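PDB 5A4A: maternal effect protein oskar from Drosophila melanogaster, which induces the germline as a maternal germ-plasm protein and, through its SGNH-hydrolase-like OSK domain, probably binds RNA. Local coordinates for residues P26-D31 against I81-G86; G65-L70 against F103-K108; L75-Q80 against N112-P117; N121-G126 against I155-C160; V168-F173 against P186-N191. All blocks are in the same frame, centred on the assembly; numbering follows the deposited sequence.

Interaction 1: residues P26-D31 against I81-G86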
# COMPACT_ATOMS: atom_id res chain seq x y z
N PRO A 26 -10.11 -5.10 -5.03
CA PRO A 26 -9.78 -3.72 -4.64
C PRO A 26 -8.33 -3.65 -4.16
O PRO A 26 -7.85 -4.62 -3.57
CB PRO A 26 -10.73 -3.45 -3.46
CG PRO A 26 -11.87 -4.41 -3.65
CD PRO A 26 -11.22 -5.65 -4.23
N LEU A 27 -7.66 -2.55 -4.44
CA LEU A 27 -6.30 -2.30 -3.98
C LEU A 27 -6.34 -1.32 -2.84
O LEU A 27 -6.98 -0.26 -2.95
CB LEU A 27 -5.46 -1.69 -5.09
CG LEU A 27 -5.11 -2.59 -6.26
CD1 LEU A 27 -4.49 -1.76 -7.36
CD2 LEU A 27 -4.15 -3.67 -5.79
N MET A 28 -5.64 -1.63 -1.75
CA MET A 28 -5.50 -0.66 -0.67
C MET A 28 -4.04 -0.34 -0.46
O MET A 28 -3.22 -1.23 -0.34
CB MET A 28 -6.11 -1.18 0.63
CG MET A 28 -5.94 -0.20 1.79
SD MET A 28 -7.05 -0.52 3.18
CE MET A 28 -6.37 -2.03 3.87
N GLY A 29 -3.69 0.94 -0.42
CA GLY A 29 -2.29 1.29 -0.28
C GLY A 29 -2.08 2.78 -0.30
O GLY A 29 -3.03 3.53 -0.18
N ASP A 30 -0.83 3.19 -0.47
CA ASP A 30 -0.45 4.61 -0.46
C ASP A 30 -0.07 5.08 -1.88
O ASP A 30 -0.55 4.52 -2.86
CB ASP A 30 0.66 4.84 0.57
CG ASP A 30 1.84 3.91 0.38
OD1 ASP A 30 2.27 3.72 -0.78
OD2 ASP A 30 2.35 3.36 1.39
N ASP A 31 0.77 6.12 -2.00
CA ASP A 31 1.14 6.61 -3.33
C ASP A 31 1.75 5.57 -4.25
O ASP A 31 1.59 5.68 -5.47
CB ASP A 31 2.12 7.78 -3.26
CG ASP A 31 1.43 9.10 -3.00
OD1 ASP A 31 0.79 9.64 -3.93
OD2 ASP A 31 1.56 9.60 -1.86
N ILE A 81 -9.08 -8.05 -0.50
CA ILE A 81 -8.44 -6.77 -0.81
C ILE A 81 -6.93 -6.95 -0.87
O ILE A 81 -6.33 -7.49 0.06
CB ILE A 81 -8.77 -5.72 0.28
CG1 ILE A 81 -10.29 -5.52 0.41
CG2 ILE A 81 -8.05 -4.38 0.01
CD1 ILE A 81 -10.71 -4.59 1.55
N ILE A 82 -6.30 -6.50 -1.96
CA ILE A 82 -4.84 -6.56 -2.04
C ILE A 82 -4.25 -5.33 -1.33
O ILE A 82 -4.56 -4.19 -1.68
CB ILE A 82 -4.34 -6.65 -3.50
CG1 ILE A 82 -4.87 -7.94 -4.16
CG2 ILE A 82 -2.82 -6.62 -3.56
CD1 ILE A 82 -4.55 -8.08 -5.66
N VAL A 83 -3.40 -5.59 -0.34
CA VAL A 83 -2.90 -4.54 0.55
C VAL A 83 -1.40 -4.30 0.43
O VAL A 83 -0.61 -5.25 0.47
CB VAL A 83 -3.20 -4.91 2.01
CG1 VAL A 83 -2.67 -3.83 2.96
CG2 VAL A 83 -4.71 -5.12 2.21
N ASN A 84 -1.02 -3.04 0.25
CA ASN A 84 0.39 -2.65 0.37
C ASN A 84 0.45 -1.44 1.29
O ASN A 84 0.15 -0.32 0.87
CB ASN A 84 0.98 -2.30 -1.00
CG ASN A 84 2.47 -1.99 -0.93
OD1 ASN A 84 2.88 -0.83 -1.01
ND2 ASN A 84 3.29 -3.03 -0.78
N ILE A 85 0.82 -1.66 2.54
CA ILE A 85 0.68 -0.62 3.54
C ILE A 85 1.86 -0.66 4.52
O ILE A 85 2.35 -1.73 4.90
CB ILE A 85 -0.69 -0.76 4.27
CG1 ILE A 85 -1.13 0.55 4.94
CG2 ILE A 85 -0.70 -1.93 5.26
CD1 ILE A 85 -1.51 1.65 3.95
N GLY A 86 2.33 0.52 4.91
CA GLY A 86 3.44 0.61 5.85
C GLY A 86 4.55 1.55 5.43
O GLY A 86 5.30 2.03 6.28
O HOH W 1 1.33 1.50 -1.77
O HOH W 2 1.76 3.14 4.02
O HOH W 3 3.43 0.91 1.37
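D30 OD2 accepts a hydrogen bond from each of two waters that lead to the other segment: water 3, 2.7 Å from D30 OD2, also donates to N84 OD1, while water 2 accepts from G86 N. These bridges lie where two neighbouring parallel strands of the central sheet give way to the links into helices 31-40 and 87-91, the end at which SGNH hydrolases gather their active-site loops. The other oxygen, D30 OD1, caps F32 N at the start of helix 31-40, and N84 ND2 turns to T120 OG1. Further back the strands are joined by the usual parallel pattern: M28 N donates to I82 O at 2.8 Å with an angle of 174°, M28 O accepts from N84 N at 2.9 Å, and P26 O accepts from I82 N. L27 and I82 lie alongside each other on one face, L27 CD2 resting 3.8 Å from I82 CB. M28 and V83 share the other face, where M28 packs under A66 and L70 of helix 63-71. At G29 a side chain would run into N84 O, consistent with glycine here. M28 starts with CG anti to the backbone N (chi1 179°), then bends at chi3, and its CE ends 3.9 Å from V83 CG2.

Interaction 2: residues G65-L70 against F103-K108. With SO4 (sulfate ion), chain G.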
# COMPACT_ATOMS: atom_id res chain seq x y z
N GLY A 65 -4.22 4.94 9.14
CA GLY A 65 -5.08 5.53 8.12
C GLY A 65 -5.93 4.48 7.43
O GLY A 65 -7.11 4.72 7.14
N ALA A 66 -5.34 3.32 7.16
CA ALA A 66 -6.04 2.23 6.50
C ALA A 66 -7.13 1.68 7.42
O ALA A 66 -8.24 1.39 6.99
CB ALA A 66 -5.07 1.13 6.08
N ARG A 67 -6.79 1.55 8.70
CA ARG A 67 -7.75 1.10 9.71
C ARG A 67 -8.97 2.02 9.72
O ARG A 67 -10.12 1.55 9.73
CB ARG A 67 -7.09 1.07 11.10
CG ARG A 67 -6.10 -0.08 11.31
CD ARG A 67 -5.33 0.06 12.63
NE ARG A 67 -6.19 -0.09 13.81
CZ ARG A 67 -5.85 0.30 15.04
NH1 ARG A 67 -4.67 0.87 15.25
NH2 ARG A 67 -6.68 0.11 16.05
N ASN A 68 -8.72 3.33 9.69
CA ASN A 68 -9.81 4.32 9.62
C ASN A 68 -10.55 4.30 8.30
O ASN A 68 -11.78 4.42 8.26
CB ASN A 68 -9.28 5.74 9.88
CG ASN A 68 -8.86 5.94 11.33
OD1 ASN A 68 -9.35 5.27 12.23
ND2 ASN A 68 -7.94 6.88 11.54
N ARG A 69 -9.81 4.14 7.20
CA ARG A 69 -10.41 4.16 5.87
C ARG A 69 -11.44 3.05 5.70
O ARG A 69 -12.50 3.26 5.12
CB ARG A 69 -9.32 4.06 4.80
CG ARG A 69 -9.83 4.14 3.35
CD ARG A 69 -10.34 5.52 3.02
NE ARG A 69 -10.97 5.57 1.69
CZ ARG A 69 -12.23 5.25 1.45
NH1 ARG A 69 -13.02 4.83 2.43
NH2 ARG A 69 -12.71 5.34 0.22
N LEU A 70 -11.12 1.86 6.23
CA LEU A 70 -12.04 0.72 6.12
C LEU A 70 -13.33 0.91 6.90
O LEU A 70 -14.36 0.32 6.55
CB LEU A 70 -11.35 -0.58 6.55
CG LEU A 70 -10.25 -1.04 5.61
CD1 LEU A 70 -9.63 -2.33 6.15
CD2 LEU A 70 -10.80 -1.26 4.22
N PHE A 103 -0.28 -2.80 12.57
CA PHE A 103 -0.54 -3.78 11.53
C PHE A 103 -1.32 -4.99 12.08
O PHE A 103 -2.25 -5.48 11.45
CB PHE A 103 0.77 -4.22 10.87
CG PHE A 103 0.57 -5.08 9.65
CD1 PHE A 103 0.27 -4.51 8.43
CD2 PHE A 103 0.65 -6.47 9.75
CE1 PHE A 103 0.07 -5.29 7.31
CE2 PHE A 103 0.45 -7.26 8.63
CZ PHE A 103 0.15 -6.67 7.41
N ARG A 104 -0.96 -5.44 13.28
CA ARG A 104 -1.67 -6.55 13.91
C ARG A 104 -3.14 -6.17 14.11
O ARG A 104 -4.04 -6.98 13.87
CB ARG A 104 -0.99 -6.92 15.24
CG ARG A 104 -1.72 -7.94 16.07
CD ARG A 104 -0.93 -8.22 17.35
NE ARG A 104 0.18 -9.14 17.13
CZ ARG A 104 1.46 -8.79 17.07
NH1 ARG A 104 1.83 -7.52 17.21
NH2 ARG A 104 2.39 -9.72 16.87
N LEU A 105 -3.39 -4.92 14.50
CA LEU A 105 -4.76 -4.44 14.66
C LEU A 105 -5.51 -4.26 13.34
O LEU A 105 -6.73 -4.46 13.29
CB LEU A 105 -4.79 -3.15 15.48
CG LEU A 105 -4.38 -3.31 16.94
CD1 LEU A 105 -4.35 -1.95 17.63
CD2 LEU A 105 -5.30 -4.28 17.67
N LEU A 106 -4.81 -3.88 12.27
CA LEU A 106 -5.42 -3.81 10.94
C LEU A 106 -5.91 -5.20 10.51
O LEU A 106 -7.04 -5.37 10.05
CB LEU A 106 -4.44 -3.24 9.90
CG LEU A 106 -4.91 -3.28 8.43
CD1 LEU A 106 -6.18 -2.44 8.21
CD2 LEU A 106 -3.80 -2.82 7.46
N ILE A 107 -5.05 -6.19 10.66
CA ILE A 107 -5.41 -7.56 10.33
C ILE A 107 -6.63 -8.05 11.13
O ILE A 107 -7.54 -8.67 10.59
CB ILE A 107 -4.22 -8.52 10.53
CG1 ILE A 107 -3.06 -8.17 9.60
CG2 ILE A 107 -4.65 -9.96 10.30
CD1 ILE A 107 -3.40 -8.25 8.10
N LYS A 108 -6.64 -7.75 12.43
CA LYS A 108 -7.75 -8.13 13.29
C LYS A 108 -9.04 -7.41 12.91
O LYS A 108 -10.11 -8.00 12.91
CB LYS A 108 -7.38 -7.86 14.75
CG LYS A 108 -8.50 -7.98 15.76
CD LYS A 108 -7.97 -7.57 17.14
CE LYS A 108 -9.06 -7.08 18.07
NZ LYS A 108 -9.94 -8.19 18.51
S SO4 G . -4.95 1.73 18.98
O1 SO4 G . -5.35 3.11 19.26
O2 SO4 G . -6.15 0.97 18.63
O3 SO4 G . -4.01 1.73 17.86
O4 SO4 G . -4.31 1.13 20.14
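R67 and L106 mark the closest backbone approach, 5.6 Å between their CA atoms, of two nearly parallel helical segments whose axes pass 9.7 Å apart at 20°. Helices 63-71 and 96-112 are neighbours in the layer that packs on the M28 side of the sheet in this SGNH-type alpha/beta fold. R67 reaches across with its aliphatic part: its CG sits 3.8 Å from L106 CB, the two side chains running past each other in opposite senses. The bend at chi3 (67°) then lays the guanidinium over L105, so that L105 CB stands 3.6 Å from R67 CZ, above the middle of one face. The edge stays available for the sulfate: R67 NH1 donates to O3 and R67 NH2 to O2, both bonds 2.8 Å long and almost straight. N64 OD1 also accepts from R67 NH1, which would further fix the group. The ion probably comes from the crystallisation liquor, yet such a forked grip is consistent with a spot able to take a phosphate. Deeper in, L106 CD1 meets A66 CB, and the L106 and L70 side chains cross at about a right angle, with L106 CD1 4.0 Å from L70 CD1.

Interaction 3: residues L75-Q80 against N112-P117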
# COMPACT_ATOMS: atom_id res chain seq x y z
N LEU A 75 -18.28 -2.96 1.99
CA LEU A 75 -18.06 -3.97 0.97
C LEU A 75 -18.68 -5.29 1.44
O LEU A 75 -18.82 -5.50 2.64
CB LEU A 75 -16.55 -4.15 0.77
CG LEU A 75 -15.85 -3.01 0.04
CD1 LEU A 75 -14.34 -3.05 0.29
CD2 LEU A 75 -16.16 -3.12 -1.44
N PRO A 76 -19.06 -6.17 0.50
CA PRO A 76 -19.67 -7.47 0.81
C PRO A 76 -18.76 -8.35 1.67
O PRO A 76 -17.54 -8.30 1.50
CB PRO A 76 -19.86 -8.11 -0.57
CG PRO A 76 -19.88 -6.97 -1.53
CD PRO A 76 -18.97 -5.93 -0.96
N GLU A 77 -19.34 -9.15 2.56
CA GLU A 77 -18.53 -10.08 3.35
C GLU A 77 -17.75 -10.98 2.41
O GLU A 77 -18.23 -11.35 1.34
CB GLU A 77 -19.39 -10.91 4.32
CG GLU A 77 -20.37 -11.86 3.65
CD GLU A 77 -21.06 -12.78 4.64
OE1 GLU A 77 -20.36 -13.52 5.37
OE2 GLU A 77 -22.32 -12.77 4.68
N GLY A 78 -16.52 -11.30 2.80
CA GLY A 78 -15.66 -12.14 2.00
C GLY A 78 -14.89 -11.41 0.92
O GLY A 78 -14.10 -12.03 0.20
N THR A 79 -15.10 -10.10 0.77
CA THR A 79 -14.33 -9.35 -0.22
C THR A 79 -12.83 -9.46 0.07
O THR A 79 -12.41 -9.26 1.21
CB THR A 79 -14.73 -7.86 -0.25
OG1 THR A 79 -16.09 -7.75 -0.65
CG2 THR A 79 -13.86 -7.08 -1.23
N GLN A 80 -12.05 -9.81 -0.95
CA GLN A 80 -10.60 -9.89 -0.83
C GLN A 80 -9.96 -8.61 -1.32
O GLN A 80 -10.28 -8.13 -2.42
CB GLN A 80 -10.05 -11.08 -1.62
CG GLN A 80 -10.53 -12.44 -1.11
CD GLN A 80 -10.20 -13.56 -2.09
OE1 GLN A 80 -9.13 -14.16 -2.02
NE2 GLN A 80 -11.12 -13.83 -3.00
N ASN A 112 -12.61 -8.90 11.68
CA ASN A 112 -13.89 -8.51 12.26
C ASN A 112 -14.89 -7.94 11.24
O ASN A 112 -16.11 -8.06 11.42
CB ASN A 112 -13.67 -7.55 13.44
CG ASN A 112 -13.05 -8.25 14.64
OD1 ASN A 112 -13.18 -9.46 14.80
ND2 ASN A 112 -12.38 -7.48 15.49
N MET A 113 -14.38 -7.33 10.18
CA MET A 113 -15.23 -6.80 9.11
C MET A 113 -15.54 -7.84 8.04
O MET A 113 -16.27 -7.54 7.09
CB MET A 113 -14.58 -5.59 8.46
CG MET A 113 -14.46 -4.41 9.38
SD MET A 113 -13.61 -3.05 8.56
CE MET A 113 -13.86 -1.74 9.76
N ARG A 114 -14.98 -9.04 8.21
CA ARG A 114 -15.07 -10.11 7.21
C ARG A 114 -14.51 -9.69 5.84
O ARG A 114 -15.04 -10.08 4.80
CB ARG A 114 -16.51 -10.63 7.11
CG ARG A 114 -17.06 -11.09 8.45
CD ARG A 114 -18.57 -11.25 8.40
NE ARG A 114 -19.22 -10.00 8.02
CZ ARG A 114 -19.62 -9.06 8.89
NH1 ARG A 114 -19.43 -9.23 10.19
NH2 ARG A 114 -20.20 -7.95 8.45
N LEU A 115 -13.44 -8.90 5.87
CA LEU A 115 -12.69 -8.56 4.66
C LEU A 115 -11.39 -9.34 4.68
O LEU A 115 -10.68 -9.36 5.68
CB LEU A 115 -12.40 -7.05 4.64
CG LEU A 115 -13.65 -6.18 4.69
CD1 LEU A 115 -13.26 -4.71 4.80
CD2 LEU A 115 -14.51 -6.43 3.47
N VAL A 116 -11.06 -10.00 3.57
CA VAL A 116 -9.88 -10.86 3.55
C VAL A 116 -8.68 -10.14 2.96
O VAL A 116 -8.70 -9.76 1.80
CB VAL A 116 -10.13 -12.12 2.70
CG1 VAL A 116 -8.94 -13.06 2.80
CG2 VAL A 116 -11.42 -12.82 3.13
N PRO A 117 -7.61 -9.95 3.76
CA PRO A 117 -6.43 -9.28 3.21
C PRO A 117 -5.57 -10.25 2.41
O PRO A 117 -5.35 -11.38 2.84
CB PRO A 117 -5.65 -8.84 4.47
CG PRO A 117 -6.39 -9.41 5.66
CD PRO A 117 -7.42 -10.37 5.15
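L115 feeds its side chain under the turn of 76-79: its CB lies 4.1 Å from T79 O, and its CD2 fits among T79 CB, P76 O and L75 CB, with T79 CB the nearest at 4.0 Å. The other branch, CD1, leads inward to I81 and L70. P76-T79 is a type II beta turn, whose third position, G78, has the positive phi that calls for glycine. P76 O accepts twice from one residue, from T79 N and, at 2.7 Å, from T79 OG1. R114, just past the end of helix 96-112 in a Schellman motif, offers its carbonyl to the turn, G78 N to R114 O being 2.8 Å. Further along, V116 N donates to T79 O, also 2.8 Å, and Q80 pairs with V116 where two parallel strands of a beta-alpha-beta unit begin, their side chains alongside with Q80 CG 3.8 Å from V116 CB. Nearer the solvent, E77 CB meets the edge of the R114 guanidinium, 3.8 Å from R114 NE. The nearest charged atoms, E77 OE1 and R114 NE, remain 4.6 Å apart, too far for a salt bridge, which implies that two backbone bonds and a leucine hold this contact while charge probably adds little.

Interaction 4: residues N121-G126 against I155-C160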
# COMPACT_ATOMS: atom_id res chain seq x y z
N ASN A 121 4.36 -7.38 0.62
CA ASN A 121 5.32 -6.73 1.50
C ASN A 121 5.78 -5.39 0.89
O ASN A 121 5.26 -4.97 -0.15
CB ASN A 121 6.49 -7.65 1.89
CG ASN A 121 7.35 -8.08 0.71
OD1 ASN A 121 7.18 -7.60 -0.41
ND2 ASN A 121 8.28 -8.98 0.97
N LEU A 122 6.72 -4.72 1.53
CA LEU A 122 7.09 -3.37 1.06
C LEU A 122 8.25 -3.41 0.08
O LEU A 122 9.27 -4.04 0.34
CB LEU A 122 7.46 -2.47 2.23
CG LEU A 122 6.41 -2.32 3.32
CD1 LEU A 122 6.82 -1.22 4.30
CD2 LEU A 122 5.06 -2.00 2.68
N ALA A 123 8.09 -2.72 -1.04
CA ALA A 123 9.21 -2.47 -1.95
C ALA A 123 10.27 -1.64 -1.25
O ALA A 123 9.96 -0.87 -0.33
CB ALA A 123 8.71 -1.75 -3.22
N PRO A 124 11.53 -1.78 -1.66
CA PRO A 124 12.57 -0.90 -1.13
C PRO A 124 12.21 0.55 -1.45
O PRO A 124 11.61 0.81 -2.49
CB PRO A 124 13.82 -1.32 -1.91
CG PRO A 124 13.29 -1.99 -3.16
CD PRO A 124 12.04 -2.68 -2.71
N LEU A 125 12.54 1.47 -0.55
CA LEU A 125 12.38 2.90 -0.81
C LEU A 125 13.66 3.39 -1.47
O LEU A 125 14.69 3.57 -0.80
CB LEU A 125 12.09 3.64 0.50
CG LEU A 125 10.80 3.20 1.19
CD1 LEU A 125 10.67 3.82 2.58
CD2 LEU A 125 9.58 3.56 0.33
N GLY A 126 13.61 3.56 -2.78
CA GLY A 126 14.81 3.76 -3.58
C GLY A 126 15.65 4.98 -3.22
O GLY A 126 16.88 4.92 -3.31
N ILE A 155 2.58 -11.87 -0.54
CA ILE A 155 3.31 -11.75 -1.79
C ILE A 155 4.56 -10.91 -1.61
O ILE A 155 4.49 -9.75 -1.21
CB ILE A 155 2.40 -11.11 -2.86
CG1 ILE A 155 1.14 -11.97 -3.02
CG2 ILE A 155 3.14 -10.92 -4.18
CD1 ILE A 155 0.07 -11.34 -3.91
N ASP A 156 5.71 -11.49 -1.93
CA ASP A 156 6.98 -10.79 -1.81
C ASP A 156 7.26 -9.98 -3.08
O ASP A 156 7.73 -10.52 -4.09
CB ASP A 156 8.10 -11.80 -1.51
CG ASP A 156 9.51 -11.22 -1.66
OD1 ASP A 156 9.70 -9.99 -1.59
OD2 ASP A 156 10.44 -12.03 -1.86
N ILE A 157 6.95 -8.68 -3.04
CA ILE A 157 7.31 -7.79 -4.15
C ILE A 157 8.68 -7.14 -3.96
O ILE A 157 9.25 -6.59 -4.90
CB ILE A 157 6.26 -6.67 -4.40
CG1 ILE A 157 6.12 -5.74 -3.18
CG2 ILE A 157 4.90 -7.27 -4.78
CD1 ILE A 157 5.40 -4.41 -3.49
N HIS A 158 9.18 -7.17 -2.72
CA HIS A 158 10.48 -6.58 -2.40
C HIS A 158 11.61 -7.17 -3.26
O HIS A 158 12.43 -6.44 -3.81
CB HIS A 158 10.80 -6.77 -0.91
CG HIS A 158 12.03 -6.05 -0.46
ND1 HIS A 158 13.28 -6.65 -0.45
CD2 HIS A 158 12.22 -4.79 0.01
CE1 HIS A 158 14.17 -5.78 -0.01
NE2 HIS A 158 13.56 -4.65 0.28
N SER A 159 11.62 -8.50 -3.39
CA SER A 159 12.72 -9.18 -4.08
C SER A 159 12.91 -8.79 -5.54
O SER A 159 14.04 -8.75 -6.04
CB SER A 159 12.56 -10.71 -3.96
OG SER A 159 12.72 -11.11 -2.61
N CYS A 160 11.82 -8.48 -6.24
CA CYS A 160 11.92 -8.16 -7.66
C CYS A 160 12.58 -6.80 -7.92
O CYS A 160 12.95 -6.50 -9.05
CB CYS A 160 10.56 -8.25 -8.36
SG CYS A 160 9.44 -6.82 -8.15
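N121 OD1 is gripped by two successive backbone N-H groups of the facing loop, I157 N at 2.9 Å and H158 N at 3.1 Å, which approach from opposite faces of the amide plane. The first bond is bent (131°), the second straighter (153°). The other end of the same amide donates, N121 ND2 reaching D156 OD1 at 3.1 Å; the acceptor lies near the amide plane, whereas the donor stands above the carboxylate plane. From the opposite face of that carboxylate comes S159 N, 3.0 Å from D156 OD1 in an Asx motif, and S159 OG donates to D156 OD2 on its syn lone pair. Both loops follow the C-terminal ends of adjacent parallel strands, 116-120 and 154-155, in the sheet of the SGNH fold, and N121 N to I155 O carries the strand pairing one step further. With chi1 at 64°, CG of N121 is set between its own backbone N and carbonyl carbon, which folds the amide onto 156-158. An alanine here is likely to leave the I157 and H158 N-H groups without their shared acceptor and D156 OD1 without one of its two donors. Beyond the amide, I157 CG1 tucks against N121 O at 3.2 Å. The H158 ring turns an edge to L122 O, in plane and 3.1 Å from H158 CD2, while P124 CD packs against the same H158 CD2 at 3.4 Å.

Interaction 5: residues V168-F173 against P186-N191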
# COMPACT_ATOMS: atom_id res chain seq x y z
N VAL A 168 19.07 -2.09 -4.15
CA VAL A 168 17.99 -1.66 -5.04
C VAL A 168 18.41 -1.62 -6.51
O VAL A 168 19.53 -1.21 -6.85
CB VAL A 168 17.41 -0.30 -4.56
CG1 VAL A 168 18.51 0.74 -4.45
CG2 VAL A 168 16.32 0.19 -5.48
N ARG A 169 17.53 -2.09 -7.38
CA ARG A 169 17.75 -2.01 -8.81
C ARG A 169 17.31 -0.64 -9.29
O ARG A 169 16.13 -0.44 -9.58
CB ARG A 169 16.92 -3.05 -9.54
CG ARG A 169 17.32 -4.48 -9.30
CD ARG A 169 16.39 -5.41 -10.06
NE ARG A 169 16.68 -6.82 -9.80
CZ ARG A 169 17.63 -7.51 -10.43
NH1 ARG A 169 18.38 -6.93 -11.34
NH2 ARG A 169 17.82 -8.79 -10.13
N PHE A 170 18.24 0.31 -9.39
CA PHE A 170 17.84 1.65 -9.80
C PHE A 170 17.28 1.72 -11.21
O PHE A 170 16.60 2.69 -11.56
CB PHE A 170 18.97 2.66 -9.59
CG PHE A 170 19.09 3.11 -8.18
CD1 PHE A 170 18.09 3.85 -7.58
CD2 PHE A 170 20.20 2.76 -7.43
CE1 PHE A 170 18.19 4.25 -6.27
CE2 PHE A 170 20.31 3.16 -6.11
CZ PHE A 170 19.30 3.91 -5.53
N ASP A 171 17.52 0.69 -12.02
CA ASP A 171 16.93 0.67 -13.35
C ASP A 171 15.42 0.40 -13.32
O ASP A 171 14.76 0.41 -14.36
CB ASP A 171 17.68 -0.32 -14.27
CG ASP A 171 17.38 -1.77 -13.95
OD1 ASP A 171 16.99 -2.07 -12.80
OD2 ASP A 171 17.55 -2.61 -14.85
N CYS A 172 14.88 0.17 -12.13
CA CYS A 172 13.44 -0.01 -11.95
C CYS A 172 12.78 1.22 -11.31
O CYS A 172 11.59 1.19 -10.98
CB CYS A 172 13.17 -1.22 -11.06
SG CYS A 172 13.59 -2.79 -11.84
N PHE A 173 13.56 2.28 -11.11
CA PHE A 173 13.05 3.49 -10.48
C PHE A 173 13.27 4.68 -11.39
O PHE A 173 14.15 4.67 -12.25
CB PHE A 173 13.74 3.74 -9.13
CG PHE A 173 13.31 2.78 -8.06
CD1 PHE A 173 13.79 1.48 -8.04
CD2 PHE A 173 12.42 3.19 -7.08
CE1 PHE A 173 13.39 0.59 -7.06
CE2 PHE A 173 12.01 2.32 -6.10
CZ PHE A 173 12.50 1.01 -6.08
N PRO A 186 9.89 12.88 0.35
CA PRO A 186 9.98 12.70 -1.10
C PRO A 186 9.87 11.23 -1.48
O PRO A 186 10.37 10.35 -0.77
CB PRO A 186 11.37 13.23 -1.44
CG PRO A 186 12.16 13.02 -0.17
CD PRO A 186 11.19 13.23 0.96
N TYR A 187 9.22 10.98 -2.61
CA TYR A 187 8.97 9.62 -3.08
C TYR A 187 9.75 9.38 -4.36
O TYR A 187 9.76 10.23 -5.24
CB TYR A 187 7.48 9.44 -3.38
CG TYR A 187 6.63 9.15 -2.17
CD1 TYR A 187 6.55 10.06 -1.12
CD2 TYR A 187 5.94 7.95 -2.07
CE1 TYR A 187 5.78 9.78 -0.00
CE2 TYR A 187 5.16 7.67 -0.96
CZ TYR A 187 5.09 8.57 0.07
OH TYR A 187 4.31 8.27 1.17
N LEU A 188 10.42 8.23 -4.46
CA LEU A 188 11.05 7.82 -5.71
C LEU A 188 10.19 6.71 -6.31
O LEU A 188 10.16 5.58 -5.80
CB LEU A 188 12.48 7.31 -5.49
CG LEU A 188 13.31 7.17 -6.78
CD1 LEU A 188 13.53 8.57 -7.38
CD2 LEU A 188 14.62 6.46 -6.54
N PHE A 189 9.47 7.02 -7.38
CA PHE A 189 8.49 6.08 -7.92
C PHE A 189 9.07 5.02 -8.82
O PHE A 189 10.16 5.19 -9.38
CB PHE A 189 7.37 6.84 -8.62
CG PHE A 189 6.45 7.53 -7.68
CD1 PHE A 189 5.43 6.83 -7.06
CD2 PHE A 189 6.64 8.88 -7.37
CE1 PHE A 189 4.58 7.46 -6.16
CE2 PHE A 189 5.80 9.52 -6.48
CZ PHE A 189 4.77 8.81 -5.87
N TRP A 190 8.37 3.89 -8.91
CA TRP A 190 8.78 2.82 -9.80
C TRP A 190 8.57 3.30 -11.24
O TRP A 190 7.55 3.90 -11.56
CB TRP A 190 7.96 1.55 -9.54
CG TRP A 190 7.80 1.19 -8.07
CD1 TRP A 190 8.70 1.42 -7.06
CD2 TRP A 190 6.68 0.52 -7.47
NE1 TRP A 190 8.19 0.94 -5.86
CE2 TRP A 190 6.96 0.39 -6.09
CE3 TRP A 190 5.47 0.03 -7.97
CZ2 TRP A 190 6.06 -0.23 -5.20
CZ3 TRP A 190 4.58 -0.57 -7.09
CH2 TRP A 190 4.89 -0.69 -5.72
N ASN A 191 9.55 3.03 -12.10
CA ASN A 191 9.42 3.43 -13.50
C ASN A 191 8.63 2.37 -14.27
O ASN A 191 8.05 1.47 -13.66
CB ASN A 191 10.78 3.75 -14.14
CG ASN A 191 11.67 2.54 -14.32
OD1 ASN A 191 11.27 1.40 -14.09
ND2 ASN A 191 12.90 2.78 -14.74
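F173 lodges its ring between L188 and W190 of the stretch leading into helix 192-204, the region that in active SGNH hydrolases carries the catalytic aspartate and histidine. A single bridge, F173 with W190, joins the two backbones. The bump from the other side is L188, whose CD2 enters the hollow between F170 and F173, 3.9 Å from F173 CB and 4.2 Å from F170 CE1. The F173 and L188 side chains cross at about a right angle, and the F173 ring presents its edge to L188 O. On its far end, W190 turns the edge of its five-membered ring toward the face of F173 in an offset edge-to-face pair, planes at 88°, with W190 CD1 3.6 Å from F173 CE2. Next to this the 3-10 segment 170-172 is held by N191, its chi1 of 69° folding the amide back over the C172 peptide group. N191 N donates to C172 O, and N191 OD1 caps G194 N in the helix that follows. A leucine in its place would probably leave G194 N without its cap and D171 O without its amide donor. That last bond, N191 ND2 to D171 O, measures 3.0 Å, the donor standing 59° out of the carbonyl plane.

In the fold
From the N terminus, interaction 1 closes a long excursion, pairing strand 25-29 with strand 80-84. Interaction 2 starts within that excursion and ends beyond it, so the two cross; interaction 3 crosses both, starting just ahead of strand 80-84 and closing at strand 116-120. These three interlock through M28 on A66, I85 on L106 and the I81-V116 backbone pairing, tying the sheet to helices 63-71 and 96-112. Interactions 4 and 5 follow in series, the first closing helix 132-148 between two strand-end loops, the second a helix-free loop before helix 192-204. They touch each other through A123 on W190, while N84 next to N121, and D31 against Y187 and F189, connect both to interaction 1.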